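Uncharacterized protein (Legionella pneumophila subsp. pneumophila, PDB 5DGG) probably acts as a ubiquitin-specific protease and metaeffector, the chain here being the peptidase-like central domain of a longer, probably membrane-spanning protein. Local coordinates at residues Glu84-Tyr89 with Cys137-Lys142; Asp128-Gly133 with Val171-Thr176. All coordinates share one frame; numbering follows the deposited sequence. Where two conformers were deposited one is given.

Contact 1 of 2, residues Glu84-Tyr89 with Cys137-Lys142; sequences ELFDPY and CAYSHK
E84 OE2 is gripped by two hydroxyls. Y139 OH donates to it across the contact, with Y139 OH and E84 OE2 only 2.4 Å apart. That length is very short, so its exact value is doubtful. The second hydroxyl is that of T120, on the neighbouring strand 115-120, while the other carboxylate oxygen, OE1, forms a salt bridge with K143 that would favour the charged form. The E84 chain is fully extended, with CG anti to the backbone N (chi1 172°), which carries the carboxylate across to helix 132-146. OE2 meets the Y139 ring at its edge, close to the ring plane, while the carboxylate stands steeply against that plane at 79°.

Strand 81-86 belongs to the mixed sheet, and helix 132-146 packs on it here. In the sheet it lies between strand 65-70, to which it runs antiparallel, and strand 115-120, to which it runs parallel.

Next to the carboxylate, F86 and Y139 form an offset stack. Their ring centroids are 3.8 Å apart and the planes differ by only 4°. Y139 CG lies over the centre of the F86 ring, 3.5 Å above its plane. In return, F86 CD1 covers the centre of the Y139 ring. The overlap extends to the root of the tyrosine: Y139 CB makes a CH-pi contact 3.9 Å from the F86 ring centroid. The opposite face of F86 is met by P88 N, nearer the rim.

Just past the strand, D87 OD1 accepts from Y89 N over 2.9 Å, which makes an Asx turn. D87 also bonds to H63 through OD1 and to R65 through OD2, and the order H63, D87, C132 is consistent with the His-Asp-Cys triad of Ulp-like cysteine proteases. On the helix side, Y139 also touches L162 of helix 156-165.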
ATOM      1  N   GLU A  84       1.366   6.436  -7.028  1.00 18.82           N
ATOM      2  CA  GLU A  84       2.270   5.302  -7.259  1.00 21.05           C
ATOM      3  C   GLU A  84       1.511   4.003  -7.061  1.00 20.77           C
ATOM      4  O   GLU A  84       0.863   3.807  -6.020  1.00 21.20           O
ATOM      5  CB  GLU A  84       3.452   5.342  -6.295  1.00 20.51           C
ATOM      6  CG  GLU A  84       4.309   4.099  -6.366  1.00 23.37           C
ATOM      7  CD  GLU A  84       5.519   4.075  -5.428  1.00 26.41           C
ATOM      8  OE1 GLU A  84       5.768   5.089  -4.724  1.00 26.03           O
ATOM      9  OE2 GLU A  84       6.185   3.001  -5.353  1.00 25.28           O
ATOM     10  N   LEU A  85       1.571   3.138  -8.054  1.00 20.09           N
ATOM     11  CA  LEU A  85       0.942   1.836  -8.026  1.00 20.52           C
ATOM     12  C   LEU A  85       1.977   0.747  -7.994  1.00 20.44           C
ATOM     13  O   LEU A  85       2.713   0.571  -8.955  1.00 21.21           O
ATOM     14  CB  LEU A  85       0.037   1.687  -9.257  1.00 23.36           C
ATOM     15  CG  LEU A  85      -1.027   2.773  -9.465  1.00 25.49           C
ATOM     16  CD1 LEU A  85      -1.883   2.560 -10.739  1.00 25.89           C
ATOM     17  CD2 LEU A  85      -1.917   2.908  -8.263  1.00 27.27           C
ATOM     18  N   PHE A  86       2.100   0.064  -6.845  1.00 20.58           N
ATOM     19  CA  PHE A  86       3.182  -0.899  -6.549  1.00 20.98           C
ATOM     20  C   PHE A  86       2.663  -2.330  -6.681  1.00 20.60           C
ATOM     21  O   PHE A  86       1.673  -2.696  -6.074  1.00 19.24           O
ATOM     22  CB  PHE A  86       3.716  -0.674  -5.127  1.00 21.18           C
ATOM     23  CG  PHE A  86       4.627  -1.745  -4.622  1.00 21.56           C
ATOM     24  CD1 PHE A  86       5.954  -1.771  -4.991  1.00 21.86           C
ATOM     25  CD2 PHE A  86       4.140  -2.738  -3.776  1.00 22.29           C
ATOM     26  CE1 PHE A  86       6.800  -2.753  -4.502  1.00 23.05           C
ATOM     27  CE2 PHE A  86       4.975  -3.700  -3.278  1.00 23.29           C
ATOM     28  CZ  PHE A  86       6.322  -3.701  -3.634  1.00 23.06           C
ATOM     29  N   ASP A  87       3.341  -3.120  -7.492  1.00 21.19           N
ATOM     30  CA  ASP A  87       3.034  -4.528  -7.591  1.00 23.09           C
ATOM     31  C   ASP A  87       4.284  -5.340  -7.181  1.00 22.66           C
ATOM     32  O   ASP A  87       5.370  -5.165  -7.759  1.00 22.59           O
ATOM     33  CB  ASP A  87       2.643  -4.804  -9.031  1.00 23.77           C
ATOM     34  CG  ASP A  87       2.169  -6.217  -9.256  1.00 25.26           C
ATOM     35  OD1 ASP A  87       2.709  -7.153  -8.639  1.00 26.03           O
ATOM     36  OD2 ASP A  87       1.266  -6.403 -10.099  1.00 28.64           O
ATOM     37  N   PRO A  88       4.154  -6.218  -6.159  1.00 23.19           N
ATOM     38  CA  PRO A  88       5.269  -7.052  -5.718  1.00 25.11           C
ATOM     39  C   PRO A  88       5.993  -7.797  -6.856  1.00 26.45           C
ATOM     40  O   PRO A  88       7.193  -8.098  -6.724  1.00 29.15           O
ATOM     41  CB  PRO A  88       4.590  -8.042  -4.780  1.00 24.57           C
ATOM     42  CG  PRO A  88       3.465  -7.258  -4.208  1.00 23.87           C
ATOM     43  CD  PRO A  88       2.973  -6.421  -5.328  1.00 23.30           C
ATOM     44  N   TYR A  89       5.318  -8.076  -7.957  1.00 27.46           N
ATOM     45  CA  TYR A  89       5.954  -8.878  -9.053  1.00 30.63           C
ATOM     46  C   TYR A  89       6.818  -8.005  -9.929  1.00 33.49           C
ATOM     47  O   TYR A  89       7.717  -8.495 -10.600  1.00 30.21           O
ATOM     48  CB  TYR A  89       4.944  -9.578  -9.964  1.00 32.26           C
ATOM     49  CG  TYR A  89       4.377 -10.889  -9.465  1.00 32.37           C
ATOM     50  CD1 TYR A  89       4.376 -11.223  -8.124  1.00 30.32           C
ATOM     51  CD2 TYR A  89       3.789 -11.775 -10.357  1.00 35.89           C
ATOM     52  CE1 TYR A  89       3.758 -12.388  -7.673  1.00 32.45           C
ATOM     53  CE2 TYR A  89       3.218 -12.969  -9.925  1.00 36.45           C
ATOM     54  CZ  TYR A  89       3.217 -13.277  -8.584  1.00 34.62           C
ATOM     55  OH  TYR A  89       2.634 -14.455  -8.151  1.00 35.43           O
ATOM     56  N   CYS A 137       3.157  -4.952   2.539  1.00 24.76           N
ATOM     57  CA  CYS A 137       3.250  -4.450   3.901  1.00 25.53           C
ATOM     58  C   CYS A 137       4.584  -3.807   4.153  1.00 25.79           C
ATOM     59  O   CYS A 137       4.687  -2.652   4.663  1.00 25.29           O
ATOM     60  CB  CYS A 137       3.025  -5.557   4.926  1.00 29.96           C
ATOM     61  SG  CYS A 137       1.299  -5.947   5.190  1.00 35.61           S
ATOM     62  N   ALA A 138       5.641  -4.499   3.723  1.00 25.86           N
ATOM     63  CA  ALA A 138       6.980  -3.989   3.943  1.00 25.00           C
ATOM     64  C   ALA A 138       7.239  -2.748   3.097  1.00 25.04           C
ATOM     65  O   ALA A 138       7.859  -1.780   3.552  1.00 24.02           O
ATOM     66  CB  ALA A 138       8.017  -5.047   3.648  1.00 27.46           C
ATOM     67  N   TYR A 139       6.791  -2.771   1.854  1.00 23.97           N
ATOM     68  CA  TYR A 139       6.936  -1.583   0.994  1.00 23.70           C
ATOM     69  C   TYR A 139       6.189  -0.347   1.561  1.00 23.32           C
ATOM     70  O   TYR A 139       6.693   0.805   1.454  1.00 22.17           O
ATOM     71  CB  TYR A 139       6.579  -1.912  -0.462  1.00 22.20           C
ATOM     72  CG  TYR A 139       6.966  -0.841  -1.484  1.00 23.84           C
ATOM     73  CD1 TYR A 139       8.222  -0.795  -2.007  1.00 24.87           C
ATOM     74  CD2 TYR A 139       6.035   0.126  -1.909  1.00 23.52           C
ATOM     75  CE1 TYR A 139       8.616   0.188  -2.891  1.00 27.10           C
ATOM     76  CE2 TYR A 139       6.387   1.101  -2.833  1.00 24.37           C
ATOM     77  CZ  TYR A 139       7.695   1.131  -3.320  1.00 25.66           C
ATOM     78  OH  TYR A 139       8.111   2.051  -4.232  1.00 25.70           O
ATOM     79  N   SER A 140       5.016  -0.606   2.160  1.00 22.91           N
ATOM     80  CA  SER A 140       4.244   0.421   2.782  1.00 22.59           C
ATOM     81  C   SER A 140       4.999   1.061   3.983  1.00 23.58           C
ATOM     82  O   SER A 140       4.934   2.275   4.240  1.00 24.28           O
ATOM     83  CB  SER A 140       2.877  -0.135   3.206  1.00 23.29           C
ATOM     84  OG  SER A 140       2.109  -0.521   2.064  1.00 21.20           O
ATOM     85  N   HIS A 141       5.660   0.237   4.770  1.00 24.82           N
ATOM     86  CA  HIS A 141       6.559   0.733   5.802  1.00 25.02           C
ATOM     87  C   HIS A 141       7.702   1.575   5.188  1.00 25.37           C
ATOM     88  O   HIS A 141       8.019   2.643   5.676  1.00 27.03           O
ATOM     89  CB  HIS A 141       7.088  -0.436   6.622  1.00 26.21           C
ATOM     90  CG  HIS A 141       6.100  -0.964   7.611  1.00 28.08           C
ATOM     91  ND1 HIS A 141       5.914  -0.388   8.847  1.00 30.97           N
ATOM     92  CD2 HIS A 141       5.194  -1.957   7.526  1.00 28.42           C
ATOM     93  CE1 HIS A 141       4.960  -1.028   9.494  1.00 31.62           C
ATOM     94  NE2 HIS A 141       4.508  -1.985   8.716  1.00 30.52           N
ATOM     95  N   LYS A 142       8.308   1.101   4.108  1.00 26.04           N
ATOM     96  CA  LYS A 142       9.328   1.862   3.439  1.00 27.51           C
ATOM     97  C   LYS A 142       8.799   3.233   3.018  1.00 28.46           C
ATOM     98  O   LYS A 142       9.494   4.261   3.204  1.00 25.19           O
ATOM     99  CB  LYS A 142       9.816   1.115   2.217  1.00 30.80           C
ATOM    100  CG  LYS A 142      10.820   1.918   1.396  1.00 33.87           C
ATOM    101  CD  LYS A 142      11.212   1.220   0.107  1.00 39.19           C
ATOM    102  CE  LYS A 142      12.522   1.842  -0.387  1.00 44.23           C
ATOM    103  NZ  LYS A 142      12.922   1.294  -1.700  1.00 47.49           N
TER

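Contact 2 of 2, residues Asp128-Gly133 with Val171-Thr176; sequences DAYSCG and VLRMTT
The turn leading into helix 132-146 is where papain-like and Ulp-like cysteine proteases place the nucleophile, probably C132 here. Residues 128-133 hold this turn and the first residues of the helix, and R173 of helix 171-183 reaches across to it. The backbones come nearest at S131 and R173, whose CA atoms are 7.1 Å apart. R173 NH2 lies 3.0 Å from Y130 O and 4.4 Å from S131 CA. The same nitrogen forms a salt bridge with D134, and R173 NH1 donates to D4 O near the chain start. The bonds to D134 and D4 O, on NH2 and NH1, limit the rotation of the guanidinium.

The arginine chain is bent at chi2 and chi3, both near 60°, which brings the guanidinium round to the turn. Y130 CD1 sits over one face of the guanidinium, 3.8 Å above its plane and toward the rim. The two flat groups are nearly perpendicular, at 86°, so this is not a parallel stack. Y130 CD1 is 4.0 Å from R173 NH2 and 4.1 Å from R173 NH1. It therefore approaches both terminal nitrogens about equally.

Y130 is folded back on its own turn. Its CG lies between the backbone N and the carbonyl carbon (chi1 79°), and S131 CB covers the centre of one face of the Y130 ring, 4.1 Å above the plane. The phenol OH bonds to N170 OD1 and Q126 NE2 and S131 OG to Q126 OE1, so the turn holds both ends of the Q126 amide, whose place before the cysteine is consistent with the oxyanion-hole glutamine of Ulp-like proteases.

Beside the arginine, L172 packs on D134 and A138 of helix 132-146, while V171 and T175 touch helix 156-165.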
ATOM      1  N   ASP A 128       6.132 -14.908  -6.614  1.00 36.29           N
ATOM      2  CA  ASP A 128       5.256 -15.994  -6.123  1.00 37.93           C
ATOM      3  C   ASP A 128       3.984 -15.390  -5.492  1.00 35.81           C
ATOM      4  O   ASP A 128       4.061 -14.361  -4.807  1.00 35.38           O
ATOM      5  CB  ASP A 128       5.973 -16.804  -5.049  1.00 39.55           C
ATOM      6  CG  ASP A 128       7.149 -17.596  -5.589  1.00 43.96           C
ATOM      7  OD1 ASP A 128       7.153 -17.909  -6.785  1.00 44.94           O
ATOM      8  OD2 ASP A 128       8.063 -17.908  -4.799  1.00 47.35           O
ATOM      9  N   ALA A 129       2.841 -16.034  -5.661  1.00 34.75           N
ATOM     10  CA  ALA A 129       1.585 -15.439  -5.184  1.00 35.65           C
ATOM     11  C   ALA A 129       1.570 -15.213  -3.663  1.00 33.95           C
ATOM     12  O   ALA A 129       1.110 -14.153  -3.173  1.00 30.52           O
ATOM     13  CB  ALA A 129       0.402 -16.318  -5.608  1.00 38.67           C
ATOM     14  N   TYR A 130       2.086 -16.200  -2.914  1.00 33.08           N
ATOM     15  CA  TYR A 130       1.901 -16.196  -1.467  1.00 33.46           C
ATOM     16  C   TYR A 130       2.506 -14.989  -0.739  1.00 29.69           C
ATOM     17  O   TYR A 130       2.053 -14.683   0.333  1.00 28.05           O
ATOM     18  CB  TYR A 130       2.405 -17.486  -0.809  1.00 34.58           C
ATOM     19  CG  TYR A 130       3.895 -17.571  -0.623  1.00 35.88           C
ATOM     20  CD1 TYR A 130       4.482 -17.309   0.622  1.00 36.25           C
ATOM     21  CD2 TYR A 130       4.739 -17.937  -1.673  1.00 37.26           C
ATOM     22  CE1 TYR A 130       5.857 -17.370   0.801  1.00 35.89           C
ATOM     23  CE2 TYR A 130       6.112 -17.989  -1.496  1.00 37.05           C
ATOM     24  CZ  TYR A 130       6.658 -17.718  -0.256  1.00 36.26           C
ATOM     25  OH  TYR A 130       8.010 -17.820  -0.065  1.00 38.13           O
ATOM     26  N   SER A 131       3.536 -14.344  -1.299  1.00 28.64           N
ATOM     27  CA  SER A 131       4.265 -13.321  -0.564  1.00 27.05           C
ATOM     28  C   SER A 131       3.872 -11.873  -0.970  1.00 28.46           C
ATOM     29  O   SER A 131       4.499 -10.953  -0.513  1.00 26.68           O
ATOM     30  CB  SER A 131       5.763 -13.519  -0.707  1.00 28.52           C
ATOM     31  OG  SER A 131       6.167 -13.471  -2.069  1.00 30.13           O
ATOM     32  N   CYS A 132       2.804 -11.683  -1.752  1.00 28.45           N
ATOM     33  CA  CYS A 132       2.465 -10.347  -2.239  1.00 27.03           C
ATOM     34  C   CYS A 132       2.094  -9.447  -1.066  1.00 24.69           C
ATOM     35  O   CYS A 132       2.432  -8.305  -1.075  1.00 24.42           O
ATOM     36  CB  CYS A 132       1.336 -10.393  -3.260  1.00 29.14           C
ATOM     37  SG  CYS A 132       1.778 -11.083  -4.873  1.00 32.09           S
ATOM     38  N   GLY A 133       1.403  -9.996  -0.071  1.00 24.99           N
ATOM     39  CA  GLY A 133       1.052  -9.289   1.159  1.00 25.04           C
ATOM     40  C   GLY A 133       2.259  -8.784   1.905  1.00 25.85           C
ATOM     41  O   GLY A 133       2.289  -7.638   2.381  1.00 25.01           O
ATOM     42  N   VAL A 171      12.820 -15.032   4.013  1.00 38.64           N
ATOM     43  CA  VAL A 171      13.173 -14.223   5.193  0.70 38.83           C
ATOM     44  C   VAL A 171      12.186 -13.091   5.459  1.00 37.84           C
ATOM     45  O   VAL A 171      11.985 -12.695   6.626  1.00 37.10           O
ATOM     46  CB  VAL A 171      14.592 -13.622   5.145  0.70 39.56           C
ATOM     47  CG1 VAL A 171      15.643 -14.718   5.140  0.70 39.69           C
ATOM     48  CG2 VAL A 171      14.751 -12.653   3.977  0.70 39.19           C
ATOM     49  N   LEU A 172      11.555 -12.565   4.401  1.00 36.13           N
ATOM     50  CA  LEU A 172      10.529 -11.536   4.597  1.00 31.72           C
ATOM     51  C   LEU A 172       9.302 -12.135   5.303  1.00 31.83           C
ATOM     52  O   LEU A 172       8.778 -11.573   6.280  1.00 32.40           O
ATOM     53  CB  LEU A 172      10.182 -10.855   3.280  1.00 30.38           C
ATOM     54  CG  LEU A 172       9.347  -9.577   3.414  1.00 29.31           C
ATOM     55  CD1 LEU A 172      10.074  -8.398   4.116  1.00 29.87           C
ATOM     56  CD2 LEU A 172       8.864  -9.163   2.024  1.00 29.77           C
ATOM     57  N   ARG A 173       8.858 -13.290   4.862  1.00 33.20           N
ATOM     58  CA  ARG A 173       7.802 -14.021   5.576  1.00 36.38           C
ATOM     59  C   ARG A 173       8.172 -14.342   7.034  1.00 39.75           C
ATOM     60  O   ARG A 173       7.334 -14.213   7.945  1.00 37.56           O
ATOM     61  CB  ARG A 173       7.419 -15.279   4.811  1.00 38.82           C
ATOM     62  CG  ARG A 173       6.415 -16.208   5.496  1.00 39.95           C
ATOM     63  CD  ARG A 173       5.109 -15.529   5.935  1.00 41.06           C
ATOM     64  NE  ARG A 173       4.311 -14.917   4.857  1.00 38.69           N
ATOM     65  CZ  ARG A 173       3.334 -15.513   4.195  1.00 40.52           C
ATOM     66  NH1 ARG A 173       3.023 -16.784   4.462  1.00 42.71           N
ATOM     67  NH2 ARG A 173       2.661 -14.861   3.233  1.00 38.57           N
ATOM     68  N   MET A 174       9.438 -14.669   7.287  1.00 41.50           N
ATOM     69  CA  MET A 174       9.845 -14.850   8.668  1.00 46.17           C
ATOM     70  C   MET A 174       9.766 -13.556   9.472  1.00 44.72           C
ATOM     71  O   MET A 174       9.311 -13.587  10.611  1.00 45.41           O
ATOM     72  CB  MET A 174      11.245 -15.432   8.781  1.00 54.20           C
ATOM     73  CG  MET A 174      11.348 -16.340   9.995  1.00 63.25           C
ATOM     74  SD  MET A 174      12.865 -16.131  10.919  1.00 77.20           S
ATOM     75  CE  MET A 174      13.013 -17.794  11.604  1.00 76.22           C
ATOM     76  N   THR A 175      10.175 -12.417   8.910  1.00 40.77           N
ATOM     77  CA  THR A 175      10.051 -11.178   9.671  1.00 40.50           C
ATOM     78  C   THR A 175       8.578 -10.776   9.838  1.00 39.94           C
ATOM     79  O   THR A 175       8.212 -10.225  10.866  1.00 42.21           O
ATOM     80  CB  THR A 175      10.898 -10.016   9.112  1.00 41.89           C
ATOM     81  OG1 THR A 175      10.560  -9.756   7.750  1.00 41.55           O
ATOM     82  CG2 THR A 175      12.382 -10.344   9.170  1.00 42.85           C
ATOM     83  N   THR A 176       7.726 -11.069   8.860  1.00 39.69           N
ATOM     84  CA  THR A 176       6.328 -10.704   8.999  1.00 38.50           C
ATOM     85  C   THR A 176       5.667 -11.570  10.115  1.00 42.69           C
ATOM     86  O   THR A 176       4.870 -11.049  10.911  1.00 43.83           O
ATOM     87  CB  THR A 176       5.553 -10.730   7.665  1.00 36.69           C
ATOM     88  OG1 THR A 176       5.601 -12.019   7.095  1.00 38.40           O
ATOM     89  CG2 THR A 176       6.144  -9.746   6.675  1.00 33.79           C
TER

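Both contacts are buried and both involve helix 132-146: contact 1 uses its middle, contact 2 its entry turn. Contact 1 is central, about 5 Å from the chain centre, and joins the helix to the sheet. Contact 2 has its centre about 15 Å from that of the chain and joins the turn that leads into the helix to helix 171-183. Contact 1 combines flat ring packing with a carboxylate; contact 2 depends on one arginine meeting a turn. Their centres are about 12 Å apart, and they touch through Y89, whose CE1 lies 3.7 Å from C132 SG. D87 bonds to H63 and C132 touches it, consistent with one active site shared by the two contacts.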